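Local structure of bifunctional GH43-CE protein (Bacteroides eggerthii, 6MLY) at residues 27-35 with 42-50; 110-121 with 135-146. The protein probably hydrolyses xylan-type glycosides through its GH43 domain, classed with beta-xylosidases, and carries a second, carbohydrate esterase domain. All coordinates share one frame; numbering follows the deposited sequence.

Contact 1 of 2, residues 27-35 with 42-50. With EDO (1,2-ethanediol), chain F.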
loop_
_atom_site.group_PDB
_atom_site.type_symbol
_atom_site.label_atom_id
_atom_site.label_comp_id
_atom_site.label_asym_id
_atom_site.label_seq_id
_atom_site.Cartn_x
_atom_site.Cartn_y
_atom_site.Cartn_z
ATOM N N TYR A 27 13.027 5.216 -10.581
ATOM C CA TYR A 27 11.682 4.787 -10.235
ATOM C C TYR A 27 11.369 5.258 -8.808
ATOM O O TYR A 27 11.315 4.451 -7.876
ATOM C CB TYR A 27 11.538 3.270 -10.391
ATOM C CG TYR A 27 10.163 2.799 -10.796
ATOM C CD1 TYR A 27 10.006 1.742 -11.680
ATOM C CD2 TYR A 27 9.015 3.417 -10.322
ATOM C CE1 TYR A 27 8.751 1.298 -12.065
ATOM C CE2 TYR A 27 7.752 2.988 -10.699
ATOM C CZ TYR A 27 7.618 1.921 -11.570
ATOM O OH TYR A 27 6.374 1.489 -11.928
ATOM N N ALA A 28 11.176 6.574 -8.658
ATOM C CA ALA A 28 10.904 7.203 -7.362
ATOM C C ALA A 28 10.554 8.680 -7.561
ATOM O O ALA A 28 10.809 9.255 -8.619
ATOM C CB ALA A 28 12.091 7.054 -6.440
ATOM N N ASP A 29 9.991 9.277 -6.507
ATOM C CA ASP A 29 9.413 10.608 -6.531
ATOM C C ASP A 29 10.545 11.646 -6.507
ATOM O O ASP A 29 11.045 12.014 -5.442
ATOM C CB ASP A 29 8.426 10.761 -5.370
ATOM C CG ASP A 29 7.569 12.012 -5.406
ATOM O OD1 ASP A 29 7.001 12.318 -6.476
ATOM O OD2 ASP A 29 7.460 12.662 -4.349
ATOM N N ALA A 30 10.950 12.083 -7.706
ATOM C CA ALA A 30 11.925 13.151 -7.910
ATOM C C ALA A 30 11.350 14.151 -8.907
ATOM O O ALA A 30 11.810 14.238 -10.042
ATOM C CB ALA A 30 13.234 12.574 -8.394
ATOM N N PRO A 31 10.303 14.914 -8.516
ATOM C CA PRO A 31 9.635 15.846 -9.426
ATOM C C PRO A 31 10.353 17.193 -9.603
ATOM O O PRO A 31 11.139 17.592 -8.746
ATOM C CB PRO A 31 8.279 16.073 -8.741
ATOM C CG PRO A 31 8.586 15.933 -7.263
ATOM C CD PRO A 31 9.681 14.888 -7.181
ATOM N N ASP A 32 10.044 17.868 -10.717
ATOM C CA ASP A 32 10.517 19.216 -11.037
ATOM C C ASP A 32 12.048 19.236 -11.023
ATOM O O ASP A 32 12.668 19.914 -10.199
ATOM C CB ASP A 32 9.940 20.253 -10.076
ATOM C CG ASP A 32 8.423 20.286 -10.039
ATOM O OD1 ASP A 32 7.791 19.436 -10.708
ATOM O OD2 ASP A 32 7.882 21.160 -9.333
ATOM N N MET A 33 12.634 18.468 -11.945
ATOM C CA MET A 33 14.070 18.377 -12.092
ATOM C C MET A 33 14.591 19.654 -12.764
ATOM O O MET A 33 13.968 20.195 -13.678
ATOM C CB MET A 33 14.463 17.169 -12.946
ATOM C CG MET A 33 14.284 15.844 -12.238
ATOM S SD MET A 33 14.762 14.435 -13.272
ATOM C CE MET A 33 13.436 14.436 -14.476
ATOM N N SER A 34 15.732 20.128 -12.262
ATOM C CA SER A 34 16.579 21.083 -12.934
ATOM C C SER A 34 17.979 20.466 -13.011
ATOM O O SER A 34 18.638 20.303 -11.990
ATOM C CB SER A 34 16.574 22.409 -12.215
ATOM O OG SER A 34 17.220 23.421 -12.975
ATOM N N MET A 35 18.395 20.105 -14.230
ATOM C CA MET A 35 19.606 19.324 -14.474
ATOM C C MET A 35 20.657 20.186 -15.193
ATOM O O MET A 35 20.339 21.116 -15.950
ATOM C CB MET A 35 19.276 18.098 -15.332
ATOM C CG MET A 35 20.313 16.988 -15.267
ATOM S SD MET A 35 19.755 15.491 -16.126
ATOM C CE MET A 35 18.587 14.865 -14.919
ATOM N N TYR A 42 27.182 15.172 -13.651
ATOM C CA TYR A 42 25.829 15.689 -13.835
ATOM C C TYR A 42 25.273 16.093 -12.466
ATOM O O TYR A 42 25.591 15.472 -11.460
ATOM C CB TYR A 42 24.925 14.647 -14.497
ATOM C CG TYR A 42 25.318 14.251 -15.898
ATOM C CD1 TYR A 42 26.130 13.153 -16.127
ATOM C CD2 TYR A 42 24.865 14.963 -17.001
ATOM C CE1 TYR A 42 26.492 12.776 -17.411
ATOM C CE2 TYR A 42 25.217 14.599 -18.292
ATOM C CZ TYR A 42 26.039 13.505 -18.498
ATOM O OH TYR A 42 26.392 13.125 -19.760
ATOM N N TYR A 43 24.454 17.146 -12.439
ATOM C CA TYR A 43 23.830 17.609 -11.212
ATOM C C TYR A 43 22.357 17.912 -11.474
ATOM O O TYR A 43 21.966 18.211 -12.594
ATOM C CB TYR A 43 24.540 18.846 -10.665
ATOM C CG TYR A 43 25.857 18.560 -9.992
ATOM C CD1 TYR A 43 25.903 17.871 -8.790
ATOM C CD2 TYR A 43 27.052 18.991 -10.546
ATOM C CE1 TYR A 43 27.108 17.609 -8.158
ATOM C CE2 TYR A 43 28.265 18.738 -9.927
ATOM C CZ TYR A 43 28.292 18.042 -8.730
ATOM O OH TYR A 43 29.483 17.786 -8.116
ATOM N N MET A 44 21.561 17.843 -10.407
ATOM C CA MET A 44 20.118 17.925 -10.507
ATOM C C MET A 44 19.528 18.320 -9.147
ATOM O O MET A 44 19.713 17.612 -8.159
ATOM C CB MET A 44 19.540 16.576 -10.953
ATOM C CG MET A 44 18.041 16.455 -10.760
ATOM S SD MET A 44 17.540 14.763 -10.390
ATOM C CE MET A 44 16.479 15.066 -8.979
ATOM N N SER A 45 18.830 19.466 -9.129
ATOM C CA SER A 45 17.982 19.891 -8.014
ATOM C C SER A 45 16.589 19.276 -8.192
ATOM O O SER A 45 16.307 18.634 -9.203
ATOM C CB SER A 45 17.931 21.401 -7.911
ATOM O OG SER A 45 17.233 21.963 -9.010
ATOM N N SER A 46 15.719 19.477 -7.200
ATOM C CA SER A 46 14.495 18.681 -7.088
ATOM C C SER A 46 13.507 19.340 -6.119
ATOM O O SER A 46 13.868 20.246 -5.368
ATOM C CB SER A 46 14.846 17.287 -6.651
ATOM O OG SER A 46 13.856 16.368 -7.063
ATOM N N THR A 47 12.255 18.875 -6.160
ATOM C CA THR A 47 11.188 19.344 -5.271
ATOM C C THR A 47 10.846 18.250 -4.248
ATOM O O THR A 47 10.666 17.078 -4.609
ATOM C CB THR A 47 9.943 19.755 -6.070
ATOM O OG1 THR A 47 10.281 20.795 -6.988
ATOM C CG2 THR A 47 8.818 20.247 -5.189
ATOM N N THR A 48 10.794 18.654 -2.968
ATOM C CA THR A 48 10.274 17.847 -1.859
ATOM C C THR A 48 9.251 18.646 -1.039
ATOM O O THR A 48 8.800 18.167 0.005
ATOM C CB THR A 48 11.399 17.372 -0.932
ATOM O OG1 THR A 48 12.017 18.525 -0.355
ATOM C CG2 THR A 48 12.415 16.514 -1.651
ATOM N N MET A 49 8.892 19.845 -1.514
ATOM C CA MET A 49 7.823 20.662 -0.948
ATOM C C MET A 49 8.060 20.862 0.557
ATOM O O MET A 49 8.997 21.563 0.950
ATOM C CB MET A 49 6.460 20.005 -1.208
ATOM C CG MET A 49 6.049 20.043 -2.665
ATOM S SD MET A 49 4.879 18.734 -3.101
ATOM C CE MET A 49 4.959 18.824 -4.889
ATOM N N HIS A 50 7.254 20.178 1.382
ATOM C CA HIS A 50 7.105 20.477 2.805
ATOM C C HIS A 50 8.094 19.670 3.656
ATOM O O HIS A 50 8.036 19.743 4.877
ATOM C CB HIS A 50 5.662 20.215 3.253
ATOM C CG HIS A 50 5.205 18.829 2.950
ATOM N ND1 HIS A 50 4.387 18.547 1.880
ATOM C CD2 HIS A 50 5.500 17.647 3.527
ATOM C CE1 HIS A 50 4.173 17.255 1.823
ATOM N NE2 HIS A 50 4.842 16.678 2.825
HETATM C C1 EDO F . 4.360 21.004 -9.351
HETATM O O1 EDO F . 5.447 20.073 -9.419
HETATM C C2 EDO F . 4.585 21.919 -8.157
HETATM O O2 EDO F . 5.850 22.580 -8.303
#
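The Asp32 carboxylate is met obliquely, from its CB side, by the hydroxyl of Thr47, whose OG1 makes a weak hydrogen bond to Asp32 OD2 at 3.4 Å. Beyond the oxygen end lies ethanediol, probably from the crystallisation liquor: its O2 donates to Asp32 OD2 at 2.7 Å, while O1 lies within reach of both carboxylate oxygens, and the diol is also hydrogen-bonded to Arg275. Thr47 can serve Asp32 because its OG1 lies beside its own backbone N (chi1 -59°), turned to the neighbouring segment. The puckered ring of Pro31 rests through CD against Thr47 O at 3.5 Å. Pro31 O receives Thr47 N at 3.1 Å and, weakly, the hydroxyl of Ser46, and this continues the pairing past the end of the hairpin strands. Within the strands, Ser45 N reaches Ser34 O at 3.0 Å. These two serines share a sheet face, small enough to lie close and polar enough to bond onward, Ser34 OG to Leu100 N and Ser45 OG to Ser98 OG. Flexible Met44, bent at chi2 and chi3, lays SD 3.9 Å from Met33 CG and brings CE to Ala30 CB. Apolar packing thus backs one end of the contact, while at the other a carboxylate about 6 Å from the Asp143 side chain meets a polyol, consistent with a place in the GH43 sugar-binding pocket.

Contact 2 of 2, residues 110-121 with 135-146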
loop_
_atom_site.group_PDB
_atom_site.type_symbol
_atom_site.label_atom_id
_atom_site.label_comp_id
_atom_site.label_asym_id
_atom_site.label_seq_id
_atom_site.Cartn_x
_atom_site.Cartn_y
_atom_site.Cartn_z
ATOM N N SER A 110 18.014 28.213 -7.274
ATOM C CA SER A 110 16.868 29.022 -6.863
ATOM C C SER A 110 15.651 28.125 -6.603
ATOM O O SER A 110 15.497 27.093 -7.243
ATOM C CB SER A 110 16.540 30.064 -7.898
ATOM O OG SER A 110 15.798 29.501 -8.970
ATOM N N THR A 111 14.796 28.553 -5.667
ATOM C CA THR A 111 13.426 28.064 -5.559
ATOM C C THR A 111 12.530 29.183 -5.017
ATOM O O THR A 111 13.010 30.244 -4.614
ATOM C CB THR A 111 13.336 26.800 -4.692
ATOM O OG1 THR A 111 12.000 26.303 -4.789
ATOM C CG2 THR A 111 13.671 27.035 -3.236
ATOM N N PHE A 112 11.222 28.904 -5.013
ATOM C CA PHE A 112 10.172 29.770 -4.477
ATOM C C PHE A 112 9.260 28.921 -3.584
ATOM O O PHE A 112 9.365 27.691 -3.583
ATOM C CB PHE A 112 9.364 30.407 -5.609
ATOM C CG PHE A 112 8.596 29.416 -6.446
ATOM C CD1 PHE A 112 7.228 29.262 -6.289
ATOM C CD2 PHE A 112 9.244 28.615 -7.373
ATOM C CE1 PHE A 112 6.526 28.336 -7.045
ATOM C CE2 PHE A 112 8.541 27.687 -8.127
ATOM C CZ PHE A 112 7.183 27.552 -7.965
ATOM N N ALA A 113 8.357 29.579 -2.848
ATOM C CA ALA A 113 7.399 28.878 -1.995
ATOM C C ALA A 113 6.204 29.781 -1.666
ATOM O O ALA A 113 6.380 30.901 -1.185
ATOM C CB ALA A 113 8.085 28.406 -0.735
ATOM N N GLN A 114 4.998 29.244 -1.897
ATOM C CA GLN A 114 3.718 29.870 -1.537
ATOM C C GLN A 114 3.517 29.829 -0.015
ATOM O O GLN A 114 2.739 30.611 0.523
ATOM C CB GLN A 114 2.563 29.167 -2.252
ATOM C CG GLN A 114 2.659 29.257 -3.767
ATOM C CD GLN A 114 1.593 28.450 -4.462
ATOM O OE1 GLN A 114 0.452 28.885 -4.599
ATOM N NE2 GLN A 114 1.967 27.262 -4.917
ATOM N N THR A 115 4.232 28.923 0.664
ATOM C CA THR A 115 4.248 28.835 2.123
ATOM C C THR A 115 4.650 30.177 2.759
ATOM O O THR A 115 4.230 30.448 3.880
ATOM C CB THR A 115 5.170 27.700 2.590
ATOM O OG1 THR A 115 4.648 26.478 2.065
ATOM C CG2 THR A 115 5.284 27.600 4.096
ATOM N N THR A 116 5.485 30.976 2.076
ATOM C CA THR A 116 5.853 32.341 2.526
ATOM C C THR A 116 5.780 33.367 1.381
ATOM O O THR A 116 6.175 34.521 1.568
ATOM C CB THR A 116 7.269 32.383 3.115
ATOM O OG1 THR A 116 8.183 32.043 2.073
ATOM C CG2 THR A 116 7.459 31.446 4.284
ATOM N N GLY A 117 5.273 32.950 0.213
ATOM C CA GLY A 117 5.165 33.792 -0.976
ATOM C C GLY A 117 6.470 34.501 -1.294
ATOM O O GLY A 117 6.460 35.686 -1.645
ATOM N N LYS A 118 7.586 33.767 -1.167
ATOM C CA LYS A 118 8.943 34.303 -1.353
ATOM C C LYS A 118 9.724 33.443 -2.357
ATOM O O LYS A 118 9.445 32.238 -2.511
ATOM C CB LYS A 118 9.706 34.335 -0.023
ATOM C CG LYS A 118 9.462 35.558 0.849
ATOM C CD LYS A 118 10.594 35.820 1.816
ATOM C CE LYS A 118 10.390 37.062 2.656
ATOM N NZ LYS A 118 11.653 37.827 2.795
ATOM N N THR A 119 10.708 34.084 -3.014
ATOM C CA THR A 119 11.694 33.440 -3.893
ATOM C C THR A 119 13.069 33.483 -3.211
ATOM O O THR A 119 13.480 34.536 -2.714
ATOM C CB THR A 119 11.713 34.110 -5.273
ATOM O OG1 THR A 119 10.406 33.993 -5.838
ATOM C CG2 THR A 119 12.722 33.502 -6.223
ATOM N N TYR A 120 13.763 32.334 -3.197
ATOM C CA TYR A 120 15.057 32.161 -2.511
ATOM C C TYR A 120 16.156 31.820 -3.527
ATOM O O TYR A 120 15.928 31.056 -4.457
ATOM C CB TYR A 120 14.960 31.064 -1.448
ATOM C CG TYR A 120 13.897 31.289 -0.402
ATOM C CD1 TYR A 120 12.581 30.913 -0.625
ATOM C CD2 TYR A 120 14.203 31.875 0.817
ATOM C CE1 TYR A 120 11.596 31.115 0.331
ATOM C CE2 TYR A 120 13.231 32.084 1.784
ATOM C CZ TYR A 120 11.922 31.699 1.545
ATOM O OH TYR A 120 10.960 31.900 2.496
ATOM N N PHE A 121 17.348 32.392 -3.323
ATOM C CA PHE A 121 18.524 32.142 -4.160
ATOM C C PHE A 121 19.683 31.664 -3.277
ATOM O O PHE A 121 19.961 32.255 -2.230
ATOM C CB PHE A 121 18.924 33.398 -4.944
ATOM C CG PHE A 121 18.306 33.500 -6.314
ATOM C CD1 PHE A 121 18.884 32.866 -7.402
ATOM C CD2 PHE A 121 17.133 34.212 -6.513
ATOM C CE1 PHE A 121 18.308 32.950 -8.660
ATOM C CE2 PHE A 121 16.559 34.295 -7.773
ATOM C CZ PHE A 121 17.146 33.663 -8.843
ATOM N N THR A 135 19.948 34.589 -0.394
ATOM C CA THR A 135 19.169 35.813 -0.569
ATOM C C THR A 135 17.700 35.417 -0.762
ATOM O O THR A 135 17.407 34.269 -1.105
ATOM C CB THR A 135 19.717 36.659 -1.730
ATOM O OG1 THR A 135 19.749 35.870 -2.922
ATOM C CG2 THR A 135 21.106 37.198 -1.468
ATOM N N GLU A 136 16.779 36.364 -0.537
ATOM C CA GLU A 136 15.348 36.091 -0.702
ATOM C C GLU A 136 14.557 37.394 -0.868
ATOM O O GLU A 136 14.988 38.458 -0.429
ATOM C CB GLU A 136 14.826 35.276 0.480
ATOM C CG GLU A 136 15.099 35.893 1.842
ATOM C CD GLU A 136 14.735 34.968 2.994
ATOM O OE1 GLU A 136 15.506 34.018 3.257
ATOM O OE2 GLU A 136 13.665 35.177 3.600
ATOM N N PHE A 137 13.389 37.277 -1.509
ATOM C CA PHE A 137 12.538 38.417 -1.838
ATOM C C PHE A 137 11.170 37.939 -2.347
ATOM O O PHE A 137 10.981 36.748 -2.633
ATOM C CB PHE A 137 13.232 39.309 -2.870
ATOM C CG PHE A 137 13.788 38.597 -4.081
ATOM C CD1 PHE A 137 12.996 38.368 -5.200
ATOM C CD2 PHE A 137 15.115 38.194 -4.123
ATOM C CE1 PHE A 137 13.514 37.731 -6.318
ATOM C CE2 PHE A 137 15.633 37.562 -5.245
ATOM C CZ PHE A 137 14.830 37.327 -6.338
ATOM N N SER A 138 10.229 38.890 -2.454
ATOM C CA SER A 138 8.847 38.644 -2.888
ATOM C C SER A 138 8.622 39.265 -4.263
ATOM O O SER A 138 9.355 40.173 -4.641
ATOM C CB SER A 138 7.870 39.187 -1.882
ATOM O OG SER A 138 7.942 38.448 -0.672
ATOM N N PRO A 139 7.619 38.780 -5.010
ATOM C CA PRO A 139 6.778 37.642 -4.658
ATOM C C PRO A 139 7.485 36.299 -4.910
ATOM O O PRO A 139 8.712 36.244 -5.018
ATOM C CB PRO A 139 5.545 37.779 -5.568
ATOM C CG PRO A 139 6.072 38.514 -6.777
ATOM C CD PRO A 139 7.115 39.455 -6.213
ATOM N N ALA A 140 6.697 35.226 -4.958
ATOM C CA ALA A 140 7.121 33.963 -5.535
ATOM C C ALA A 140 6.901 34.029 -7.051
ATOM O O ALA A 140 5.785 34.287 -7.502
ATOM C CB ALA A 140 6.351 32.825 -4.906
ATOM N N TYR A 141 7.971 33.822 -7.826
ATOM C CA TYR A 141 7.865 33.744 -9.278
ATOM C C TYR A 141 7.635 32.275 -9.663
ATOM O O TYR A 141 8.448 31.401 -9.364
ATOM C CB TYR A 141 9.094 34.382 -9.931
ATOM C CG TYR A 141 9.263 35.856 -9.652
ATOM C CD1 TYR A 141 8.846 36.819 -10.562
ATOM C CD2 TYR A 141 9.856 36.296 -8.477
ATOM C CE1 TYR A 141 9.006 38.175 -10.311
ATOM C CE2 TYR A 141 10.027 37.647 -8.212
ATOM C CZ TYR A 141 9.599 38.589 -9.130
ATOM O OH TYR A 141 9.762 39.914 -8.849
ATOM N N HIS A 142 6.501 32.021 -10.322
ATOM C CA HIS A 142 5.974 30.674 -10.532
ATOM C C HIS A 142 6.792 29.964 -11.620
ATOM O O HIS A 142 6.770 30.369 -12.780
ATOM C CB HIS A 142 4.468 30.757 -10.848
ATOM C CG HIS A 142 3.752 29.449 -10.885
ATOM N ND1 HIS A 142 3.347 28.791 -9.738
ATOM C CD2 HIS A 142 3.330 28.692 -11.923
ATOM C CE1 HIS A 142 2.722 27.676 -10.068
ATOM N NE2 HIS A 142 2.697 27.591 -11.405
ATOM N N ASP A 143 7.504 28.904 -11.217
ATOM C CA ASP A 143 8.278 28.040 -12.114
ATOM C C ASP A 143 9.256 28.895 -12.919
ATOM O O ASP A 143 9.338 28.772 -14.143
ATOM C CB ASP A 143 7.378 27.260 -13.074
ATOM C CG ASP A 143 6.219 26.557 -12.401
ATOM O OD1 ASP A 143 5.868 26.955 -11.272
ATOM O OD2 ASP A 143 5.677 25.624 -13.015
ATOM N N HIS A 144 9.971 29.773 -12.211
ATOM C CA HIS A 144 10.916 30.690 -12.813
ATOM C C HIS A 144 12.148 29.914 -13.287
ATOM O O HIS A 144 12.561 28.947 -12.658
ATOM C CB HIS A 144 11.287 31.807 -11.826
ATOM C CG HIS A 144 12.030 31.342 -10.616
ATOM N ND1 HIS A 144 11.462 31.336 -9.355
ATOM C CD2 HIS A 144 13.288 30.872 -10.463
ATOM C CE1 HIS A 144 12.340 30.883 -8.482
ATOM N NE2 HIS A 144 13.466 30.588 -9.135
ATOM N N SER A 145 12.727 30.366 -14.401
ATOM C CA SER A 145 13.958 29.813 -14.950
ATOM C C SER A 145 14.928 30.957 -15.256
ATOM O O SER A 145 14.929 31.472 -16.358
ATOM C CB SER A 145 13.665 28.979 -16.174
ATOM O OG SER A 145 14.857 28.666 -16.882
ATOM N N PHE A 146 15.724 31.346 -14.251
ATOM C CA PHE A 146 16.744 32.392 -14.386
ATOM C C PHE A 146 17.879 31.870 -15.276
ATOM O O PHE A 146 18.070 30.650 -15.392
ATOM C CB PHE A 146 17.243 32.857 -13.013
ATOM C CG PHE A 146 18.183 31.910 -12.313
ATOM C CD1 PHE A 146 19.552 31.993 -12.510
ATOM C CD2 PHE A 146 17.705 30.939 -11.444
ATOM C CE1 PHE A 146 20.419 31.123 -11.864
ATOM C CE2 PHE A 146 18.574 30.071 -10.799
ATOM C CZ PHE A 146 19.931 30.166 -11.007
#
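Strands 118-121 and 135-137 run antiparallel at 163°, 4.7 Å apart, with Thr119 N bonding almost straight to Phe137 O at 2.7 Å. From within the strand, the Thr119 hydroxyl gathers the loop at 138-141: OG1 donates to a lone pair of Pro139 O at 2.9 Å and accepts from Tyr141 N, a double role that suits threonine. Its CG2 touches His144, whose ND1 donates to Tyr141 O and whose NE2 shares a hydrogen bond with Ser110 OG at 2.6 Å, so both ring nitrogens are engaged and the imidazole cannot easily turn. Phe121 sets its edge toward the face of Phe146. Nearer solvent, Glu136 lies alongside the Tyr120 ring and forms a weak salt bridge with Lys118. Phe112, with CG between backbone N and carbonyl carbon (chi1 64°), slips under the loop: Tyr141 O sits over one face, Ala140 CB is 3.9 Å from CD1, and CZ is 3.6 Å from Asp143 OD1. Trimming Phe112 to alanine would probably leave a gap beneath residues 140-143 and let the Asp143 carboxylate shift. Such a loop, leading from one sheet to the next and carrying the predicted pKa-modulating Asp143, is typical of the GH43 five-bladed beta-propeller active site.

How the contacts relate
From the N terminus, contact 1 comes first: residues 27-35 run into strand 34-38, turn at 39-40 and return along strand 41-45, so only six residues, four of them strand, separate the two segments. The chain completes that four-stranded sheet before contact 2 opens in the following one. There residues 135-146 fold back on 110-121 across thirteen residues. The closures are in series, neither enclosing nor crossing the other; the centres of contact 1 and contact 2 are about 17 Å apart, their nearest atoms about 6 Å. Contact 1 ties the first hairpin and its lead-in, contact 2 the edge of the second sheet to the start of the third; together they bring Asp32 and Asp143 toward the presumed pocket.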